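Local atomic coordinates of major pollen allergen Jun a 1 (Juniperus ashei, PDB entry 1PXZ), a protein that has low, calcium-dependent pectate lyase activity, cleaving pectate chains by elimination, and is the major allergen of mountain cedar pollen. Residues K20-A25 against H115-S120; G56-G61 against I70-N75; I153-R156 against W162-H165. All coordinates share one frame; numbering follows the deposited sequence.

Interaction 1. Residues K20-A25 against H115-S120; sequences KLADCA and HVILHS
L21 sets a methyl group squarely on the imidazole of H119, a compact example of how a parallel beta-helix is clad by the chain that runs along its outside. Segment 20-25, which starts in a 3-10 turn and runs on as loop, lies against the outer surface of strand 114-119. CD2 of L21 stands 3.5 Å from the centroid of the H119 ring and only 8° off its normal, a CH-pi contact over the middle of the face. The second branch leans toward the rim, with L21 CD1 3.8 Å from H119 CE1. The two side chains approach from opposite directions, and each has CG turned anti to its own backbone nitrogen (chi1 178° for L21, 170° for H119), which sends leucine and imidazole into the gap between the backbones. Beside them A22 adds a smaller apolar touch, its CB 4.0 Å from CD1 of I117, the strand residue two places before H119 and on the same face.

What holds the imidazole in place lies one shell further out. H119 ND1 is hydrogen-bonded to D164 OD2 on the adjacent strand 161-164, which probably holds the rotation of the ring and favours a proton on ND1. W162 of that strand also packs on L21, A25 and I117, filling in next to the methyl-ring contact. The turn has its own supports: C24 is joined to C7 by a disulfide, and K20 reaches D11 in a salt bridge. Within the turn, D23 N bonds to K20 O at 2.9 Å, and the amide of C24 follows one residue later, its N 3.1 Å from L21 O.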
# COMPACT_ATOMS: atom_id res chain seq x y z
N LYS A 20 0.19 6.70 -19.15
CA LYS A 20 0.04 8.04 -18.58
C LYS A 20 -0.07 7.97 -17.06
O LYS A 20 0.37 8.88 -16.37
CB LYS A 20 -1.21 8.71 -19.15
CG LYS A 20 -1.42 10.14 -18.70
CD LYS A 20 -2.49 10.80 -19.55
CE LYS A 20 -2.45 12.32 -19.36
NZ LYS A 20 -3.81 12.90 -19.46
N LEU A 21 -0.65 6.88 -16.56
CA LEU A 21 -0.73 6.66 -15.11
C LEU A 21 0.58 6.92 -14.41
O LEU A 21 0.64 7.51 -13.32
CB LEU A 21 -1.19 5.21 -14.86
CG LEU A 21 -1.29 4.79 -13.39
CD1 LEU A 21 -2.43 5.51 -12.70
CD2 LEU A 21 -1.43 3.28 -13.28
N ALA A 22 1.69 6.50 -15.02
CA ALA A 22 2.97 6.59 -14.32
C ALA A 22 3.44 8.03 -14.15
O ALA A 22 4.36 8.27 -13.37
CB ALA A 22 4.03 5.77 -15.05
N ASP A 23 2.84 8.99 -14.84
CA ASP A 23 3.24 10.38 -14.67
C ASP A 23 2.53 11.04 -13.50
O ASP A 23 2.70 12.24 -13.26
CB ASP A 23 2.91 11.21 -15.91
CG ASP A 23 3.61 10.72 -17.17
OD1 ASP A 23 4.68 10.10 -17.03
OD2 ASP A 23 3.09 10.94 -18.28
N CYS A 24 1.70 10.32 -12.76
CA CYS A 24 0.73 10.99 -11.90
C CYS A 24 0.87 10.67 -10.43
O CYS A 24 -0.00 11.09 -9.63
CB CYS A 24 -0.68 10.59 -12.39
SG CYS A 24 -0.99 11.17 -14.10
N ALA A 25 1.92 9.97 -10.04
CA ALA A 25 2.09 9.68 -8.61
C ALA A 25 2.45 10.95 -7.83
O ALA A 25 3.15 11.81 -8.38
CB ALA A 25 3.17 8.61 -8.42
N HIS A 115 11.05 0.83 -8.26
CA HIS A 115 10.21 1.20 -9.40
C HIS A 115 9.21 0.10 -9.76
O HIS A 115 9.25 -0.47 -10.86
CB HIS A 115 11.06 1.59 -10.63
CG HIS A 115 11.87 2.82 -10.33
ND1 HIS A 115 11.32 4.09 -10.32
CD2 HIS A 115 13.18 2.98 -10.00
CE1 HIS A 115 12.26 4.97 -10.01
NE2 HIS A 115 13.39 4.32 -9.81
N VAL A 116 8.31 -0.14 -8.81
CA VAL A 116 7.20 -1.08 -8.98
C VAL A 116 5.87 -0.36 -8.72
O VAL A 116 5.72 0.24 -7.65
CB VAL A 116 7.30 -2.29 -8.05
CG1 VAL A 116 6.03 -3.15 -8.17
CG2 VAL A 116 8.54 -3.12 -8.32
N ILE A 117 4.96 -0.44 -9.69
CA ILE A 117 3.60 0.05 -9.59
C ILE A 117 2.63 -1.14 -9.56
O ILE A 117 2.65 -1.98 -10.46
CB ILE A 117 3.21 0.98 -10.75
CG1 ILE A 117 4.08 2.26 -10.81
CG2 ILE A 117 1.74 1.34 -10.72
CD1 ILE A 117 3.83 3.05 -12.09
N LEU A 118 1.79 -1.19 -8.53
CA LEU A 118 0.76 -2.23 -8.47
C LEU A 118 -0.57 -1.50 -8.52
O LEU A 118 -0.83 -0.74 -7.60
CB LEU A 118 0.86 -3.09 -7.23
CG LEU A 118 2.19 -3.82 -7.01
CD1 LEU A 118 2.21 -4.46 -5.64
CD2 LEU A 118 2.42 -4.86 -8.11
N HIS A 119 -1.36 -1.73 -9.56
CA HIS A 119 -2.53 -0.91 -9.74
C HIS A 119 -3.75 -1.71 -10.23
O HIS A 119 -3.62 -2.51 -11.15
CB HIS A 119 -2.17 0.15 -10.77
CG HIS A 119 -3.27 0.99 -11.31
ND1 HIS A 119 -3.71 2.14 -10.68
CD2 HIS A 119 -4.00 0.88 -12.45
CE1 HIS A 119 -4.69 2.69 -11.41
NE2 HIS A 119 -4.89 1.94 -12.48
N SER A 120 -4.87 -1.43 -9.61
CA SER A 120 -6.20 -1.92 -9.97
C SER A 120 -6.31 -3.44 -9.96
O SER A 120 -6.94 -4.06 -10.84
CB SER A 120 -6.60 -1.31 -11.32
OG SER A 120 -7.99 -1.43 -11.53

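Interaction 2. Residues G56-G61 against I70-N75; sequences GTLRYG and IIFSQN
L58 and G61 rest on I70 and F72 in a small, buried helix-on-strand contact made by packing alone, well away from the centre of the chain. One branch of L58 serves both strand residues: its CD1 is 4.1 Å from I70 CG2 and 4.0 Å from F72 CZ. L58 crosses I70 at about a right angle and meets the phenylalanine ring obliquely. With F72 CG anti to its carbonyl carbon (chi1 -63°), the ring swings its CZ tip round to the leucine. I70 uses its other branch at the helix backbone, where CD1 lies 3.7 Å from G61 C; glycine, having no side chain, lets the isoleucine come up against the main chain. Helix 58-63 links the neighbouring parallel strands 39-43 and 68-72 near the N-terminal end of the beta-helix, and L58 also touches L84 on the outermost strand 84-85, consistent with a helix that helps close this end of the core. T57 is its N-cap, its OG1 taking a weak 3.4 Å bond from Y60 N. I70 packs on V43 and F72 on I92. F72 also falls in residues 71-83, a region that binds IgE from allergic patients.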
# COMPACT_ATOMS: atom_id res chain seq x y z
N GLY A 56 3.58 -15.91 -21.10
CA GLY A 56 2.13 -15.82 -21.05
C GLY A 56 1.62 -15.83 -19.62
O GLY A 56 0.47 -15.44 -19.41
N THR A 57 2.41 -16.28 -18.66
CA THR A 57 1.91 -16.32 -17.29
C THR A 57 2.30 -15.06 -16.54
O THR A 57 3.18 -14.31 -16.99
CB THR A 57 2.45 -17.52 -16.47
OG1 THR A 57 3.88 -17.49 -16.50
CG2 THR A 57 1.95 -18.82 -17.11
N LEU A 58 1.67 -14.85 -15.39
CA LEU A 58 1.99 -13.64 -14.61
C LEU A 58 3.40 -13.70 -14.09
O LEU A 58 4.18 -12.73 -14.12
CB LEU A 58 0.95 -13.52 -13.48
CG LEU A 58 1.23 -12.40 -12.47
CD1 LEU A 58 1.30 -11.07 -13.19
CD2 LEU A 58 0.15 -12.40 -11.39
N ARG A 59 3.83 -14.87 -13.57
CA ARG A 59 5.16 -14.93 -12.98
C ARG A 59 6.24 -14.73 -14.02
O ARG A 59 7.26 -14.10 -13.74
CB ARG A 59 5.40 -16.24 -12.23
CG ARG A 59 6.75 -16.29 -11.50
CD ARG A 59 6.90 -17.67 -10.85
NE ARG A 59 5.82 -17.95 -9.90
CZ ARG A 59 5.88 -17.64 -8.62
NH1 ARG A 59 6.94 -17.02 -8.10
NH2 ARG A 59 4.86 -17.94 -7.83
N TYR A 60 6.05 -15.24 -15.24
CA TYR A 60 7.07 -14.94 -16.26
C TYR A 60 7.21 -13.44 -16.46
O TYR A 60 8.30 -12.88 -16.49
CB TYR A 60 6.67 -15.61 -17.58
CG TYR A 60 7.66 -15.43 -18.72
CD1 TYR A 60 8.68 -16.35 -18.92
CD2 TYR A 60 7.56 -14.36 -19.60
CE1 TYR A 60 9.60 -16.21 -19.95
CE2 TYR A 60 8.47 -14.21 -20.63
CZ TYR A 60 9.47 -15.13 -20.81
OH TYR A 60 10.35 -14.95 -21.86
N GLY A 61 6.12 -12.71 -16.67
CA GLY A 61 6.38 -11.29 -16.92
C GLY A 61 6.92 -10.58 -15.69
O GLY A 61 7.78 -9.69 -15.79
N ILE A 70 2.69 -4.81 -17.30
CA ILE A 70 1.88 -6.03 -17.38
C ILE A 70 0.39 -5.77 -17.30
O ILE A 70 -0.11 -5.07 -16.41
CB ILE A 70 2.35 -7.01 -16.28
CG1 ILE A 70 3.83 -7.38 -16.44
CG2 ILE A 70 1.47 -8.25 -16.20
CD1 ILE A 70 4.47 -7.89 -15.16
N ILE A 71 -0.32 -6.34 -18.28
CA ILE A 71 -1.78 -6.22 -18.38
C ILE A 71 -2.40 -7.60 -18.57
O ILE A 71 -1.69 -8.59 -18.73
CB ILE A 71 -2.21 -5.34 -19.56
CG1 ILE A 71 -1.69 -5.90 -20.90
CG2 ILE A 71 -1.74 -3.90 -19.39
CD1 ILE A 71 -2.34 -5.25 -22.10
N PHE A 72 -3.72 -7.70 -18.54
CA PHE A 72 -4.35 -9.04 -18.52
C PHE A 72 -5.34 -9.19 -19.66
O PHE A 72 -6.13 -8.27 -19.88
CB PHE A 72 -5.00 -9.26 -17.16
CG PHE A 72 -4.03 -9.27 -15.99
CD1 PHE A 72 -3.58 -8.07 -15.45
CD2 PHE A 72 -3.58 -10.44 -15.42
CE1 PHE A 72 -2.68 -8.05 -14.38
CE2 PHE A 72 -2.69 -10.43 -14.36
CZ PHE A 72 -2.24 -9.23 -13.82
N SER A 73 -5.30 -10.30 -20.39
CA SER A 73 -6.11 -10.49 -21.59
C SER A 73 -7.57 -10.77 -21.28
O SER A 73 -8.48 -10.70 -22.11
CB SER A 73 -5.53 -11.66 -22.40
OG SER A 73 -5.85 -12.87 -21.72
N GLN A 74 -7.89 -11.11 -20.04
CA GLN A 74 -9.25 -11.45 -19.68
C GLN A 74 -9.43 -11.38 -18.17
O GLN A 74 -8.43 -11.31 -17.46
CB GLN A 74 -9.54 -12.89 -20.13
CG GLN A 74 -8.79 -13.89 -19.28
CD GLN A 74 -9.26 -15.33 -19.42
OE1 GLN A 74 -9.93 -15.89 -18.54
NE2 GLN A 74 -8.86 -15.94 -20.54
N ASN A 75 -10.68 -11.44 -17.73
CA ASN A 75 -10.85 -11.61 -16.28
C ASN A 75 -10.11 -12.87 -15.83
O ASN A 75 -10.13 -13.89 -16.54
CB ASN A 75 -12.32 -11.76 -15.92
CG ASN A 75 -13.19 -10.56 -16.17
OD1 ASN A 75 -14.42 -10.64 -16.11
ND2 ASN A 75 -12.60 -9.42 -16.45

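Interaction 3. Residues I153-R156 against W162-H165; sequences ITMR and WIDH
I163 meets I153 and M155 with its two branches, all three side chains reaching into the space between strands 153-156 and 161-164. The strands belong to different walls of the parallel beta-helix, so this contact spans its interior, and the closest pair of alpha carbons, those of I153 and I163, are 9.0 Å apart. In both isoleucines CG1 lies anti to the carbonyl carbon and the chain then runs on extended, carrying CD1 well out from the backbone. I153 presents that terminal methyl tip to tip with the shorter branch of its partner, I153 CD1 standing 3.6 Å from I163 CG2. The exchange is reciprocal but looser in the other sense, with I163 CD1 3.9 Å from I153 CG2. The same I163 CD1 is also the target of M155. Extended through chi2 (167°), the methionine bends at its thioether (chi3 -83°), and this bend carries CE to I163 CD1, ahead of the sulfur, so that the two methyls meet tip to tip. M155 CE and I163 CD1 are modelled 3.3 Å apart, closer than usual for two carbons, so the exact separation is doubtful although the contact is not. M155 SD stands back at 4.1 Å from I163 CD1.

I176 of strand 174-179 packs on both M155 and I163, and M110 of strand 108-111 on both I153 and M155, so the three side chains are part of a continuous stack of apolar residues along the core. W162 points the opposite way from I163, toward the outside, where it packs on I4. With methyl groups meeting and a thioether just behind, the contact needs no polar partner: dispersion and close fit are what the side chains contribute between the two walls, while the backbone of strand 153-156 bonds to its neighbours L108, M110, L175 and D177.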
# COMPACT_ATOMS: atom_id res chain seq x y z
N ILE A 153 0.52 -7.83 0.10
CA ILE A 153 1.65 -7.18 -0.56
C ILE A 153 2.77 -7.03 0.44
O ILE A 153 2.53 -6.45 1.51
CB ILE A 153 1.22 -5.79 -1.09
CG1 ILE A 153 0.14 -5.84 -2.17
CG2 ILE A 153 2.44 -5.02 -1.56
CD1 ILE A 153 -0.42 -4.49 -2.57
N THR A 154 3.95 -7.55 0.11
CA THR A 154 5.05 -7.44 1.09
C THR A 154 6.24 -6.73 0.46
O THR A 154 6.60 -7.14 -0.65
CB THR A 154 5.50 -8.83 1.57
OG1 THR A 154 4.42 -9.45 2.27
CG2 THR A 154 6.66 -8.70 2.56
N MET A 155 6.81 -5.73 1.12
CA MET A 155 7.97 -5.03 0.56
C MET A 155 9.12 -5.08 1.57
O MET A 155 8.94 -4.68 2.72
CB MET A 155 7.65 -3.58 0.21
CG MET A 155 6.72 -3.44 -1.00
SD MET A 155 6.08 -1.74 -1.13
CE MET A 155 4.73 -1.94 0.04
N ARG A 156 10.28 -5.59 1.12
CA ARG A 156 11.47 -5.67 1.95
C ARG A 156 12.61 -4.96 1.22
O ARG A 156 12.95 -5.37 0.11
CB ARG A 156 11.84 -7.11 2.24
CG ARG A 156 13.01 -7.32 3.17
CD ARG A 156 13.27 -8.80 3.38
NE ARG A 156 14.59 -9.30 3.05
CZ ARG A 156 15.63 -8.85 2.40
NH1 ARG A 156 15.67 -7.65 1.82
NH2 ARG A 156 16.72 -9.61 2.29
N TRP A 162 4.66 2.22 -5.73
CA TRP A 162 3.36 2.89 -5.70
C TRP A 162 2.28 1.80 -5.71
O TRP A 162 2.23 1.04 -6.67
CB TRP A 162 3.25 3.81 -6.90
CG TRP A 162 2.03 4.68 -6.99
CD1 TRP A 162 1.18 5.05 -5.98
CD2 TRP A 162 1.54 5.29 -8.18
NE1 TRP A 162 0.19 5.86 -6.50
CE2 TRP A 162 0.39 6.02 -7.85
CE3 TRP A 162 1.99 5.27 -9.52
CZ2 TRP A 162 -0.34 6.74 -8.80
CZ3 TRP A 162 1.25 5.99 -10.46
CH2 TRP A 162 0.11 6.71 -10.10
N ILE A 163 1.50 1.78 -4.65
CA ILE A 163 0.38 0.82 -4.55
C ILE A 163 -0.91 1.60 -4.69
O ILE A 163 -1.24 2.35 -3.76
CB ILE A 163 0.51 0.06 -3.23
CG1 ILE A 163 1.86 -0.70 -3.14
CG2 ILE A 163 -0.66 -0.88 -2.97
CD1 ILE A 163 2.07 -1.12 -1.70
N ASP A 164 -1.62 1.46 -5.81
CA ASP A 164 -2.68 2.39 -6.17
C ASP A 164 -3.94 1.72 -6.70
O ASP A 164 -3.84 0.86 -7.58
CB ASP A 164 -2.14 3.34 -7.25
CG ASP A 164 -3.08 4.45 -7.66
OD1 ASP A 164 -3.40 5.36 -6.85
OD2 ASP A 164 -3.52 4.40 -8.82
N HIS A 165 -5.10 2.15 -6.18
CA HIS A 165 -6.38 1.66 -6.66
C HIS A 165 -6.50 0.14 -6.60
O HIS A 165 -7.12 -0.44 -7.49
CB HIS A 165 -6.60 2.14 -8.11
CG HIS A 165 -7.25 3.50 -8.21
ND1 HIS A 165 -8.54 3.75 -7.81
CD2 HIS A 165 -6.78 4.69 -8.65
CE1 HIS A 165 -8.85 5.02 -8.01
NE2 HIS A 165 -7.79 5.64 -8.52

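Interactions 1 and 3 adjoin, their centres 11 Å apart, because strands 114-119 and 161-164 are parallel neighbours, joined where L118 N is 2.9 Å from W162 O. One packs the outer surface of this wall and the other its inner side, and W162 bridges outward, with its CZ3 3.3 Å from L21 O. Interaction 2 belongs to an earlier turn, its centre about 17 Å from that of interaction 1 and 18 Å from that of interaction 3. Only interaction 3 approaches the probable calcium site, the M155 side chain lying about 7 Å from that of D177, a ligand inferred from relatives.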